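Local coordinates for Lmo1499 protein (Listeria monocytogenes, PDB 4IIW) that probably acts as a membrane-bound lytic transglycosylase that cuts nascent peptidoglycan strands internally and so ends their elongation, at residues Q121-I126 / L133-V138; S150-Y155 / D162-S167; H170-Y175 / Q192-M197. All coordinates share one frame; numbering follows the deposited sequence.

Contact 1 (Q121-I126 / L133-V138); sequences QIADRI and LKKADV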
ATOM      1  N   GLN B 121     -40.816   8.158 -17.045  1.00 56.48           N
ATOM      2  CA  GLN B 121     -39.628   7.772 -17.810  1.00 56.93           C
ATOM      3  C   GLN B 121     -39.150   8.913 -18.704  1.00 54.62           C
ATOM      4  O   GLN B 121     -37.943   9.101 -18.897  1.00 53.53           O
ATOM      5  CB  GLN B 121     -39.915   6.508 -18.632  1.00 57.61           C
ATOM      6  CG  GLN B 121     -40.223   5.285 -17.778  1.00 59.72           C
ATOM      7  CD  GLN B 121     -40.744   4.085 -18.567  1.00 60.42           C
ATOM      8  OE1 GLN B 121     -41.583   4.216 -19.449  1.00 57.80           O
ATOM      9  NE2 GLN B 121     -40.278   2.901 -18.202  1.00 66.74           N
ATOM     10  N   ILE B 122     -40.101   9.679 -19.239  1.00 52.95           N
ATOM     11  CA  ILE B 122     -39.766  10.828 -20.059  1.00 50.43           C
ATOM     12  C   ILE B 122     -39.060  11.819 -19.154  1.00 51.27           C
ATOM     13  O   ILE B 122     -38.099  12.465 -19.562  1.00 51.52           O
ATOM     14  CB  ILE B 122     -41.022  11.456 -20.715  1.00 49.23           C
ATOM     15  CG1 ILE B 122     -41.633  10.468 -21.720  1.00 50.48           C
ATOM     16  CG2 ILE B 122     -40.679  12.775 -21.456  1.00 43.16           C
ATOM     17  CD1 ILE B 122     -42.991  10.906 -22.300  1.00 48.52           C
ATOM     18  N   ALA B 123     -39.515  11.915 -17.911  1.00 52.16           N
ATOM     19  CA  ALA B 123     -38.909  12.845 -16.965  1.00 54.02           C
ATOM     20  C   ALA B 123     -37.421  12.527 -16.742  1.00 55.57           C
ATOM     21  O   ALA B 123     -36.603  13.440 -16.584  1.00 54.81           O
ATOM     22  CB  ALA B 123     -39.670  12.842 -15.656  1.00 55.23           C
ATOM     23  N   ASP B 124     -37.083  11.235 -16.738  1.00 57.72           N
ATOM     24  CA  ASP B 124     -35.694  10.779 -16.580  1.00 60.31           C
ATOM     25  C   ASP B 124     -34.864  11.182 -17.791  1.00 59.58           C
ATOM     26  O   ASP B 124     -33.780  11.727 -17.653  1.00 61.93           O
ATOM     27  CB  ASP B 124     -35.610   9.252 -16.461  1.00 62.08           C
ATOM     28  CG  ASP B 124     -36.250   8.706 -15.194  1.00 65.69           C
ATOM     29  OD1 ASP B 124     -36.105   9.305 -14.108  1.00 67.62           O
ATOM     30  OD2 ASP B 124     -36.864   7.627 -15.287  1.00 71.84           O
ATOM     31  N   ARG B 125     -35.370  10.905 -18.986  1.00 57.96           N
ATOM     32  CA  ARG B 125     -34.627  11.234 -20.188  1.00 57.40           C
ATOM     33  C   ARG B 125     -34.390  12.745 -20.223  1.00 56.99           C
ATOM     34  O   ARG B 125     -33.287  13.198 -20.577  1.00 57.86           O
ATOM     35  CB  ARG B 125     -35.344  10.724 -21.439  1.00 56.49           C
ATOM     36  CG  ARG B 125     -35.586   9.196 -21.433  1.00 59.33           C
ATOM     37  CD  ARG B 125     -34.307   8.373 -21.582  1.00 64.12           C
ATOM     38  NE  ARG B 125     -33.996   8.069 -22.980  1.00 65.52           N
ATOM     39  CZ  ARG B 125     -33.925   6.843 -23.508  1.00 69.56           C
ATOM     40  NH1 ARG B 125     -33.636   6.695 -24.797  1.00 72.87           N
ATOM     41  NH2 ARG B 125     -34.102   5.763 -22.761  1.00 72.99           N
ATOM     42  N   ILE B 126     -35.400  13.518 -19.811  1.00 54.78           N
ATOM     43  CA  ILE B 126     -35.277  14.977 -19.766  1.00 53.27           C
ATOM     44  C   ILE B 126     -34.179  15.425 -18.793  1.00 56.44           C
ATOM     45  O   ILE B 126     -33.341  16.250 -19.153  1.00 56.89           O
ATOM     46  CB  ILE B 126     -36.604  15.674 -19.373  1.00 51.13           C
ATOM     47  CG1 ILE B 126     -37.596  15.606 -20.534  1.00 48.09           C
ATOM     48  CG2 ILE B 126     -36.330  17.131 -19.015  1.00 46.89           C
ATOM     49  CD1 ILE B 126     -39.031  16.146 -20.225  1.00 45.24           C
ATOM     50  N   LEU B 133     -31.999  20.631 -14.513  1.00 70.37           N
ATOM     51  CA  LEU B 133     -33.382  20.356 -14.112  1.00 67.95           C
ATOM     52  C   LEU B 133     -33.479  19.162 -13.149  1.00 68.64           C
ATOM     53  O   LEU B 133     -32.737  18.184 -13.263  1.00 69.01           O
ATOM     54  CB  LEU B 133     -34.267  20.105 -15.335  1.00 64.64           C
ATOM     55  CG  LEU B 133     -34.582  21.274 -16.282  1.00 63.98           C
ATOM     56  CD1 LEU B 133     -35.394  20.736 -17.463  1.00 61.69           C
ATOM     57  CD2 LEU B 133     -35.343  22.401 -15.591  1.00 59.53           C
ATOM     58  N   LYS B 134     -34.408  19.267 -12.204  1.00 68.53           N
ATOM     59  CA  LYS B 134     -34.660  18.239 -11.194  1.00 69.56           C
ATOM     60  C   LYS B 134     -35.919  17.436 -11.530  1.00 66.99           C
ATOM     61  O   LYS B 134     -36.917  17.995 -11.999  1.00 65.27           O
ATOM     62  CB  LYS B 134     -34.787  18.878  -9.812  1.00 72.02           C
ATOM     63  CG  LYS B 134     -33.460  19.072  -9.101  1.00 78.50           C
ATOM     64  CD  LYS B 134     -32.517  20.079  -9.755  1.00 80.30           C
ATOM     65  CE  LYS B 134     -31.082  19.897  -9.220  1.00 85.01           C
ATOM     66  NZ  LYS B 134     -31.030  19.729  -7.734  1.00 86.53           N
ATOM     67  N   LYS B 135     -35.877  16.130 -11.272  1.00 67.12           N
ATOM     68  CA  LYS B 135     -37.003  15.255 -11.606  1.00 65.85           C
ATOM     69  C   LYS B 135     -38.329  15.680 -10.972  1.00 65.68           C
ATOM     70  O   LYS B 135     -39.351  15.710 -11.648  1.00 65.13           O
ATOM     71  CB  LYS B 135     -36.708  13.792 -11.254  1.00 67.40           C
ATOM     72  CG  LYS B 135     -37.768  12.826 -11.811  1.00 66.10           C
ATOM     73  CD  LYS B 135     -37.411  11.359 -11.634  1.00 67.11           C
ATOM     74  CE  LYS B 135     -38.487  10.493 -12.265  1.00 66.76           C
ATOM     75  NZ  LYS B 135     -38.168   9.043 -12.298  1.00 66.23           N
ATOM     76  N   ALA B 136     -38.311  16.009  -9.688  1.00 68.21           N
ATOM     77  CA  ALA B 136     -39.532  16.407  -8.981  1.00 68.65           C
ATOM     78  C   ALA B 136     -40.246  17.603  -9.638  1.00 65.80           C
ATOM     79  O   ALA B 136     -41.469  17.632  -9.688  1.00 64.06           O
ATOM     80  CB  ALA B 136     -39.219  16.708  -7.501  1.00 71.32           C
ATOM     81  N   ASP B 137     -39.474  18.569 -10.141  1.00 65.54           N
ATOM     82  CA  ASP B 137     -40.029  19.779 -10.781  1.00 64.31           C
ATOM     83  C   ASP B 137     -40.629  19.492 -12.148  1.00 60.28           C
ATOM     84  O   ASP B 137     -41.673  20.048 -12.504  1.00 60.29           O
ATOM     85  CB  ASP B 137     -38.946  20.825 -10.967  1.00 64.88           C
ATOM     86  CG  ASP B 137     -38.304  21.233  -9.677  1.00 74.26           C
ATOM     87  OD1 ASP B 137     -38.808  20.835  -8.592  1.00 81.05           O
ATOM     88  OD2 ASP B 137     -37.283  21.955  -9.749  1.00 78.62           O
ATOM     89  N   VAL B 138     -39.934  18.657 -12.919  1.00 57.22           N
ATOM     90  CA  VAL B 138     -40.382  18.257 -14.231  1.00 52.78           C
ATOM     91  C   VAL B 138     -41.695  17.515 -14.104  1.00 53.66           C
ATOM     92  O   VAL B 138     -42.582  17.698 -14.923  1.00 52.96           O
ATOM     93  CB  VAL B 138     -39.341  17.353 -14.929  1.00 52.85           C
ATOM     94  CG1 VAL B 138     -39.880  16.792 -16.256  1.00 40.69           C
ATOM     95  CG2 VAL B 138     -38.044  18.118 -15.140  1.00 49.63           C
TER
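The ammonium group of K135 is gripped by two carboxylates of one helix: NZ lies 2.8 Å from OD1 of D124 in a salt bridge, and makes a second one with D120, a turn earlier in helix 119-129. At D124 the nitrogen comes in on the syn side of OD1, lifted 29° out of the carboxylate plane. K135 gets there by stretching fully: CG stands opposite the backbone N (chi1 -170°), and the rest of the chain runs on extended, carrying the charge from the first turn of helix 135-143 across to the neighbouring helix. The two carboxylates together fix where this flexible end sits. Beneath this salt bridge the contact is apolar. The methyl CB of A123 meets V138 CG1 at 4.0 Å, and the same CG1 touches I126 CD1 at 4.1 Å, so one methyl of V138 packs against two side chains on the same face of helix 119-129. Further along, I126 CG2 and L133 CD1 approach to 4.0 Å, with the two side chains running at a slant to one another. The small A123 lets the backbones come close, its CA being 6.2 Å from the CA of K135. M142 and helix 190-204 extend the apolar layer beyond I126. Two consecutive helices, joined by a short connection, pack across each other, with an apolar seam inside and a salt bridge at the outer edge.

Contact 2 (S150-Y155 / D162-S167); sequences SMIKAY and DVLNKS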
ATOM      1  N   SER B 150     -52.626  25.631 -20.496  1.00 49.01           N
ATOM      2  CA  SER B 150     -51.943  26.327 -21.602  1.00 47.90           C
ATOM      3  C   SER B 150     -51.798  25.422 -22.814  1.00 46.65           C
ATOM      4  O   SER B 150     -51.817  25.906 -23.938  1.00 46.71           O
ATOM      5  CB  SER B 150     -50.573  26.909 -21.194  1.00 46.72           C
ATOM      6  OG  SER B 150     -49.587  25.914 -20.979  1.00 49.64           O
HETATM    7  N   MSE B 151     -51.653  24.118 -22.584  1.00 45.89           N
HETATM    8  CA  MSE B 151     -51.585  23.161 -23.673  1.00 44.84           C
HETATM    9  C   MSE B 151     -52.967  22.986 -24.319  1.00 46.50           C
HETATM   10  O   MSE B 151     -53.086  22.873 -25.543  1.00 45.66           O
HETATM   11  CB  MSE B 151     -51.086  21.816 -23.177  1.00 44.80           C
HETATM   12  CG  MSE B 151     -49.603  21.754 -22.800  1.00 44.74           C
HETATM   13 SE   MSE B 151     -48.348  22.256 -24.207  0.96 47.78          SE
HETATM   14  CE  MSE B 151     -48.256  24.176 -23.824  1.00 42.01           C
ATOM     15  N   ILE B 152     -54.015  22.962 -23.496  1.00 48.23           N
ATOM     16  CA  ILE B 152     -55.370  22.831 -24.016  1.00 49.22           C
ATOM     17  C   ILE B 152     -55.675  24.054 -24.897  1.00 50.56           C
ATOM     18  O   ILE B 152     -56.425  23.973 -25.863  1.00 52.55           O
ATOM     19  CB  ILE B 152     -56.420  22.698 -22.871  1.00 51.10           C
ATOM     20  CG1 ILE B 152     -56.239  21.378 -22.119  1.00 50.11           C
ATOM     21  CG2 ILE B 152     -57.822  22.728 -23.415  1.00 50.12           C
ATOM     22  CD1 ILE B 152     -57.067  21.301 -20.857  1.00 53.26           C
ATOM     23  N   LYS B 153     -55.065  25.180 -24.578  1.00 49.91           N
ATOM     24  CA  LYS B 153     -55.288  26.384 -25.340  1.00 50.88           C
ATOM     25  C   LYS B 153     -54.419  26.427 -26.613  1.00 49.33           C
ATOM     26  O   LYS B 153     -54.885  26.864 -27.669  1.00 49.78           O
ATOM     27  CB  LYS B 153     -54.997  27.600 -24.444  1.00 52.48           C
ATOM     28  CG  LYS B 153     -55.610  28.921 -24.916  1.00 56.45           C
ATOM     29  CD  LYS B 153     -57.156  28.921 -24.816  1.00 57.61           C
ATOM     30  CE  LYS B 153     -57.753  30.207 -25.373  1.00 57.75           C
ATOM     31  NZ  LYS B 153     -57.360  30.420 -26.798  1.00 56.01           N
ATOM     32  N   ALA B 154     -53.174  25.965 -26.514  1.00 46.56           N
ATOM     33  CA  ALA B 154     -52.230  26.024 -27.632  1.00 46.01           C
ATOM     34  C   ALA B 154     -52.439  24.957 -28.708  1.00 45.89           C
ATOM     35  O   ALA B 154     -52.114  25.185 -29.887  1.00 44.34           O
ATOM     36  CB  ALA B 154     -50.783  25.955 -27.110  1.00 44.64           C
ATOM     37  N   TYR B 155     -52.948  23.797 -28.295  1.00 45.86           N
ATOM     38  CA  TYR B 155     -53.192  22.674 -29.205  1.00 45.61           C
ATOM     39  C   TYR B 155     -54.621  22.135 -29.012  1.00 47.59           C
ATOM     40  O   TYR B 155     -54.823  20.977 -28.643  1.00 46.52           O
ATOM     41  CB  TYR B 155     -52.138  21.609 -28.964  1.00 44.39           C
ATOM     42  CG  TYR B 155     -50.779  22.182 -29.146  1.00 41.47           C
ATOM     43  CD1 TYR B 155     -50.220  22.279 -30.403  1.00 38.15           C
ATOM     44  CD2 TYR B 155     -50.069  22.682 -28.077  1.00 44.09           C
ATOM     45  CE1 TYR B 155     -48.985  22.838 -30.589  1.00 38.89           C
ATOM     46  CE2 TYR B 155     -48.803  23.243 -28.258  1.00 43.79           C
ATOM     47  CZ  TYR B 155     -48.275  23.320 -29.515  1.00 38.99           C
ATOM     48  OH  TYR B 155     -47.037  23.888 -29.723  1.00 45.52           O
ATOM     49  N   ASP B 162     -60.913  16.616 -22.316  1.00 54.34           N
ATOM     50  CA  ASP B 162     -60.859  15.204 -21.966  1.00 54.64           C
ATOM     51  C   ASP B 162     -59.747  14.900 -20.953  1.00 52.15           C
ATOM     52  O   ASP B 162     -59.941  14.088 -20.056  1.00 53.08           O
ATOM     53  CB  ASP B 162     -60.725  14.319 -23.231  1.00 54.69           C
ATOM     54  CG  ASP B 162     -62.061  14.201 -24.024  1.00 58.49           C
ATOM     55  OD1 ASP B 162     -63.122  14.537 -23.460  1.00 56.24           O
ATOM     56  OD2 ASP B 162     -62.054  13.754 -25.200  1.00 61.64           O
ATOM     57  N   VAL B 163     -58.615  15.589 -21.058  1.00 49.01           N
ATOM     58  CA  VAL B 163     -57.496  15.348 -20.147  1.00 47.87           C
ATOM     59  C   VAL B 163     -57.746  15.801 -18.721  1.00 49.37           C
ATOM     60  O   VAL B 163     -57.021  15.428 -17.818  1.00 50.57           O
ATOM     61  CB  VAL B 163     -56.192  16.020 -20.637  1.00 46.07           C
ATOM     62  CG1 VAL B 163     -55.890  15.589 -22.075  1.00 45.39           C
ATOM     63  CG2 VAL B 163     -56.283  17.538 -20.518  1.00 42.79           C
ATOM     64  N   LEU B 164     -58.763  16.610 -18.502  1.00 52.59           N
ATOM     65  CA  LEU B 164     -59.045  17.082 -17.156  1.00 55.19           C
ATOM     66  C   LEU B 164     -60.026  16.170 -16.436  1.00 58.22           C
ATOM     67  O   LEU B 164     -60.636  16.580 -15.459  1.00 61.04           O
ATOM     68  CB  LEU B 164     -59.598  18.508 -17.187  1.00 56.27           C
ATOM     69  CG  LEU B 164     -58.719  19.606 -17.804  1.00 56.07           C
ATOM     70  CD1 LEU B 164     -59.419  20.954 -17.634  1.00 54.24           C
ATOM     71  CD2 LEU B 164     -57.342  19.632 -17.168  1.00 48.43           C
ATOM     72  N   ASN B 165     -60.188  14.934 -16.892  1.00 58.95           N
ATOM     73  CA  ASN B 165     -61.127  14.059 -16.212  1.00 61.75           C
ATOM     74  C   ASN B 165     -60.583  13.594 -14.860  1.00 63.81           C
ATOM     75  O   ASN B 165     -59.514  12.996 -14.750  1.00 63.70           O
ATOM     76  CB  ASN B 165     -61.575  12.880 -17.079  1.00 61.67           C
ATOM     77  CG  ASN B 165     -62.537  11.957 -16.342  1.00 63.52           C
ATOM     78  OD1 ASN B 165     -62.181  11.357 -15.330  1.00 66.45           O
ATOM     79  ND2 ASN B 165     -63.749  11.819 -16.861  1.00 62.72           N
ATOM     80  N   LYS B 166     -61.374  13.889 -13.844  1.00 67.55           N
ATOM     81  CA  LYS B 166     -61.098  13.580 -12.458  1.00 70.09           C
ATOM     82  C   LYS B 166     -60.378  12.240 -12.206  1.00 68.48           C
ATOM     83  O   LYS B 166     -59.550  12.138 -11.313  1.00 69.49           O
ATOM     84  CB  LYS B 166     -62.440  13.604 -11.713  1.00 74.95           C
ATOM     85  CG  LYS B 166     -63.283  14.907 -11.972  1.00 80.08           C
ATOM     86  CD  LYS B 166     -64.681  14.888 -11.286  1.00 86.39           C
ATOM     87  CE  LYS B 166     -64.584  14.929  -9.775  1.00 90.19           C
ATOM     88  NZ  LYS B 166     -65.929  14.923  -9.122  1.00 96.52           N
ATOM     89  N   SER B 167     -60.686  11.225 -13.007  1.00 66.74           N
ATOM     90  CA  SER B 167     -60.125   9.882 -12.833  1.00 64.92           C
ATOM     91  C   SER B 167     -58.737   9.657 -13.442  1.00 61.87           C
ATOM     92  O   SER B 167     -58.153   8.595 -13.258  1.00 60.50           O
ATOM     93  CB  SER B 167     -61.088   8.855 -13.427  1.00 65.96           C
ATOM     94  OG  SER B 167     -62.360   8.928 -12.800  1.00 67.56           O
TER
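Helix 145-154 ends in a loop that folds back beside its own last turns, and I152 is one of the side chains that the returning chain packs on, together with V148. The terminal methyl of I152 does nearly all its work. CD1 meets V163 CG2 at 3.9 Å, the two side chains reaching for each other tip to tip, and it also lies 3.9 Å from L164 CG. Because both L164 methyls are nearly as near, at 4.0 Å for CD1 and 4.1 Å for CD2, the isoleucine methyl sits against the whole branched end of the leucine. In V163, CG1 lies opposite the carbonyl carbon (chi1 -54°), which leaves CG2 between the backbone N and the carbonyl carbon, facing I152. V163 lies in a short 3-10 segment and L164 follows it in the chain, a compact return after the helix that puts two consecutive apolar side chains against the same methyl. V148, one turn back in the helix, packs on both V163 and L164, and V159 and N161 from the intervening loop touch I152 as well. Past the contact, the loop is shaped by an Asx turn: N165 OD1 accepts from S167 N at 2.8 Å, with an N-H...O angle of 164°.

Contact 3 (H170-Y175 / Q192-M197); sequences HPLEGY and QIITEM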
ATOM      1  N   HIS B 170     -52.354  11.311 -14.571  1.00 56.59           N
ATOM      2  CA  HIS B 170     -51.516  12.392 -15.094  1.00 54.92           C
ATOM      3  C   HIS B 170     -52.071  12.902 -16.424  1.00 51.89           C
ATOM      4  O   HIS B 170     -51.908  12.279 -17.454  1.00 50.47           O
ATOM      5  CB  HIS B 170     -50.075  11.906 -15.262  1.00 55.62           C
ATOM      6  CG  HIS B 170     -49.506  11.271 -14.031  1.00 58.76           C
ATOM      7  ND1 HIS B 170     -49.327  11.966 -12.852  1.00 60.04           N
ATOM      8  CD2 HIS B 170     -49.052  10.017 -13.803  1.00 60.59           C
ATOM      9  CE1 HIS B 170     -48.807  11.160 -11.945  1.00 64.31           C
ATOM     10  NE2 HIS B 170     -48.624   9.973 -12.497  1.00 66.36           N
ATOM     11  N   PRO B 171     -52.701  14.066 -16.404  1.00 52.04           N
ATOM     12  CA  PRO B 171     -53.381  14.599 -17.576  1.00 51.63           C
ATOM     13  C   PRO B 171     -52.711  14.406 -18.949  1.00 50.05           C
ATOM     14  O   PRO B 171     -53.394  14.034 -19.891  1.00 49.67           O
ATOM     15  CB  PRO B 171     -53.509  16.076 -17.240  1.00 51.64           C
ATOM     16  CG  PRO B 171     -53.623  16.085 -15.764  1.00 53.29           C
ATOM     17  CD  PRO B 171     -52.696  15.035 -15.295  1.00 53.12           C
ATOM     18  N   LEU B 172     -51.402  14.636 -19.053  1.00 50.21           N
ATOM     19  CA  LEU B 172     -50.709  14.554 -20.351  1.00 47.69           C
ATOM     20  C   LEU B 172     -50.121  13.181 -20.659  1.00 48.06           C
ATOM     21  O   LEU B 172     -49.383  13.006 -21.642  1.00 48.99           O
ATOM     22  CB  LEU B 172     -49.631  15.648 -20.451  1.00 45.66           C
ATOM     23  CG  LEU B 172     -50.165  17.090 -20.339  1.00 45.34           C
ATOM     24  CD1 LEU B 172     -49.028  18.091 -20.238  1.00 43.32           C
ATOM     25  CD2 LEU B 172     -51.052  17.457 -21.515  1.00 44.25           C
ATOM     26  N   GLU B 173     -50.448  12.189 -19.846  1.00 49.26           N
ATOM     27  CA  GLU B 173     -49.941  10.844 -20.102  1.00 49.17           C
ATOM     28  C   GLU B 173     -50.375  10.490 -21.513  1.00 47.47           C
ATOM     29  O   GLU B 173     -51.543  10.593 -21.844  1.00 49.01           O
ATOM     30  CB  GLU B 173     -50.501   9.844 -19.089  1.00 50.91           C
ATOM     31  CG  GLU B 173     -49.808   8.506 -19.122  1.00 54.67           C
ATOM     32  CD  GLU B 173     -48.413   8.538 -18.496  1.00 54.90           C
ATOM     33  OE1 GLU B 173     -48.300   8.684 -17.254  1.00 59.30           O
ATOM     34  OE2 GLU B 173     -47.427   8.376 -19.243  1.00 58.93           O
ATOM     35  N   GLY B 174     -49.425  10.141 -22.357  1.00 47.83           N
ATOM     36  CA  GLY B 174     -49.699   9.757 -23.747  1.00 48.15           C
ATOM     37  C   GLY B 174     -49.611  10.868 -24.778  1.00 48.12           C
ATOM     38  O   GLY B 174     -49.589  10.605 -25.983  1.00 48.37           O
ATOM     39  N   TYR B 175     -49.538  12.112 -24.315  1.00 49.06           N
ATOM     40  CA  TYR B 175     -49.512  13.273 -25.218  1.00 47.65           C
ATOM     41  C   TYR B 175     -48.122  13.823 -25.577  1.00 46.87           C
ATOM     42  O   TYR B 175     -48.006  14.761 -26.343  1.00 47.14           O
ATOM     43  CB  TYR B 175     -50.402  14.366 -24.653  1.00 47.44           C
ATOM     44  CG  TYR B 175     -51.863  14.033 -24.726  1.00 48.85           C
ATOM     45  CD1 TYR B 175     -52.484  13.271 -23.738  1.00 50.18           C
ATOM     46  CD2 TYR B 175     -52.637  14.487 -25.779  1.00 50.67           C
ATOM     47  CE1 TYR B 175     -53.848  12.976 -23.810  1.00 46.30           C
ATOM     48  CE2 TYR B 175     -53.999  14.194 -25.857  1.00 52.34           C
ATOM     49  CZ  TYR B 175     -54.601  13.448 -24.873  1.00 50.84           C
ATOM     50  OH  TYR B 175     -55.959  13.177 -24.978  1.00 50.03           O
ATOM     51  N   GLN B 192     -40.711  24.392 -21.933  1.00 45.67           N
ATOM     52  CA  GLN B 192     -40.352  24.473 -23.355  1.00 43.25           C
ATOM     53  C   GLN B 192     -40.244  23.094 -23.953  1.00 42.60           C
ATOM     54  O   GLN B 192     -40.749  22.843 -25.039  1.00 42.23           O
ATOM     55  CB  GLN B 192     -39.020  25.214 -23.582  1.00 44.44           C
ATOM     56  CG  GLN B 192     -38.593  25.200 -25.056  1.00 43.83           C
ATOM     57  CD  GLN B 192     -37.344  26.034 -25.417  1.00 49.26           C
ATOM     58  OE1 GLN B 192     -36.893  25.958 -26.565  1.00 54.94           O
ATOM     59  NE2 GLN B 192     -36.779  26.807 -24.459  1.00 36.63           N
ATOM     60  N   ILE B 193     -39.573  22.201 -23.231  1.00 43.28           N
ATOM     61  CA  ILE B 193     -39.344  20.847 -23.698  1.00 42.54           C
ATOM     62  C   ILE B 193     -40.644  20.073 -23.859  1.00 43.38           C
ATOM     63  O   ILE B 193     -40.915  19.478 -24.921  1.00 42.61           O
ATOM     64  CB  ILE B 193     -38.448  20.100 -22.725  1.00 43.29           C
ATOM     65  CG1 ILE B 193     -37.066  20.770 -22.681  1.00 43.58           C
ATOM     66  CG2 ILE B 193     -38.330  18.629 -23.127  1.00 38.84           C
ATOM     67  CD1 ILE B 193     -36.105  20.190 -21.641  1.00 36.21           C
ATOM     68  N   ILE B 194     -41.451  20.074 -22.807  1.00 43.82           N
ATOM     69  CA  ILE B 194     -42.720  19.370 -22.844  1.00 44.11           C
ATOM     70  C   ILE B 194     -43.566  19.925 -23.996  1.00 43.69           C
ATOM     71  O   ILE B 194     -44.177  19.173 -24.743  1.00 42.06           O
ATOM     72  CB  ILE B 194     -43.445  19.475 -21.487  1.00 45.58           C
ATOM     73  CG1 ILE B 194     -42.598  18.792 -20.410  1.00 45.98           C
ATOM     74  CG2 ILE B 194     -44.818  18.822 -21.543  1.00 43.88           C
ATOM     75  CD1 ILE B 194     -42.948  19.219 -18.996  1.00 49.29           C
ATOM     76  N   THR B 195     -43.564  21.242 -24.172  1.00 45.15           N
ATOM     77  CA  THR B 195     -44.353  21.835 -25.243  1.00 45.36           C
ATOM     78  C   THR B 195     -43.942  21.260 -26.587  1.00 45.64           C
ATOM     79  O   THR B 195     -44.803  20.966 -27.401  1.00 47.71           O
ATOM     80  CB  THR B 195     -44.269  23.376 -25.263  1.00 46.63           C
ATOM     81  OG1 THR B 195     -44.803  23.890 -24.043  1.00 49.84           O
ATOM     82  CG2 THR B 195     -45.059  23.986 -26.466  1.00 43.26           C
ATOM     83  N   GLU B 196     -42.653  21.083 -26.833  1.00 45.43           N
ATOM     84  CA  GLU B 196     -42.236  20.542 -28.130  1.00 47.12           C
ATOM     85  C   GLU B 196     -42.748  19.123 -28.361  1.00 46.31           C
ATOM     86  O   GLU B 196     -43.052  18.745 -29.487  1.00 48.19           O
ATOM     87  CB  GLU B 196     -40.720  20.586 -28.309  1.00 47.84           C
ATOM     88  CG  GLU B 196     -40.191  21.986 -28.455  1.00 52.41           C
ATOM     89  CD  GLU B 196     -40.705  22.668 -29.712  1.00 56.44           C
ATOM     90  OE1 GLU B 196     -40.423  22.173 -30.830  1.00 56.06           O
ATOM     91  OE2 GLU B 196     -41.369  23.715 -29.578  1.00 60.35           O
HETATM   92  N   MSE B 197     -42.861  18.349 -27.299  1.00 45.61           N
HETATM   93  CA  MSE B 197     -43.347  16.987 -27.415  1.00 44.53           C
HETATM   94  C   MSE B 197     -44.847  16.993 -27.667  1.00 43.82           C
HETATM   95  O   MSE B 197     -45.354  16.160 -28.443  1.00 46.12           O
HETATM   96  CB  MSE B 197     -43.012  16.196 -26.167  1.00 44.21           C
HETATM   97  CG  MSE B 197     -41.514  16.133 -25.883  1.00 46.19           C
HETATM   98 SE   MSE B 197     -41.107  15.139 -24.243  0.91 45.22          SE
HETATM   99  CE  MSE B 197     -39.187  15.365 -24.257  1.00 40.39           C
TER
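With CG placed opposite its carbonyl carbon (chi1 -60°) and the chain then extended (chi2 172°), L172 sets CD1 against I194 of helix 190-204. There CD1 faces the branch methyl CG2 of I194, at 4.5 Å, a loose apolar touch between two buried side chains. F147 of helix 145-154 packs on both residues and joins them into one apolar cluster. The second meeting is between backbones: the carbonyl oxygens of Y175 and M197, a selenomethionine, come within 3.7 Å of each other. T201 OG1, a turn further along the helix, hydrogen-bonds Y175 O and weakly M197 O, so one side chain links the two. The Y175 side chain itself heads off from the helix, where its hydroxyl bonds H220 ND1, and the backbone O of L172 lies in the plane of the Y175 ring, at its edge. Two successive beta turns shape the loop: type I from H170 to E173, then type II from L172 to Y175 with G174 at positive phi. Y175 N closes the second by bonding L172 O at 2.8 Å. The direct contact is slight; F147, T201 and M197-Y177 backbone bonds add to it, and the threonine probably eases the closeness of two partly negative oxygens.

Helix 190-204 ties contacts 1 and 3 together. Their centres are 12 Å apart, and they touch directly: I122 CG2 lies 3.7 Å from M197 SE, and I126 CD1 lies 3.9 Å from I193 CG2. Contacts 2 and 3, with centres 11 Å apart, also meet, through V163 CG1 against Y175 CE1 at 3.7 Å and CE of M151, also a selenomethionine, against T195 OG1 at 3.5 Å. Contacts 1 and 2 do not touch, their nearest atoms being about 11 Å apart, so contact 3 bridges them, although helices 135-143 and 145-154 are consecutive in the chain. All three lie away from E232, predicted to be important for catalysis.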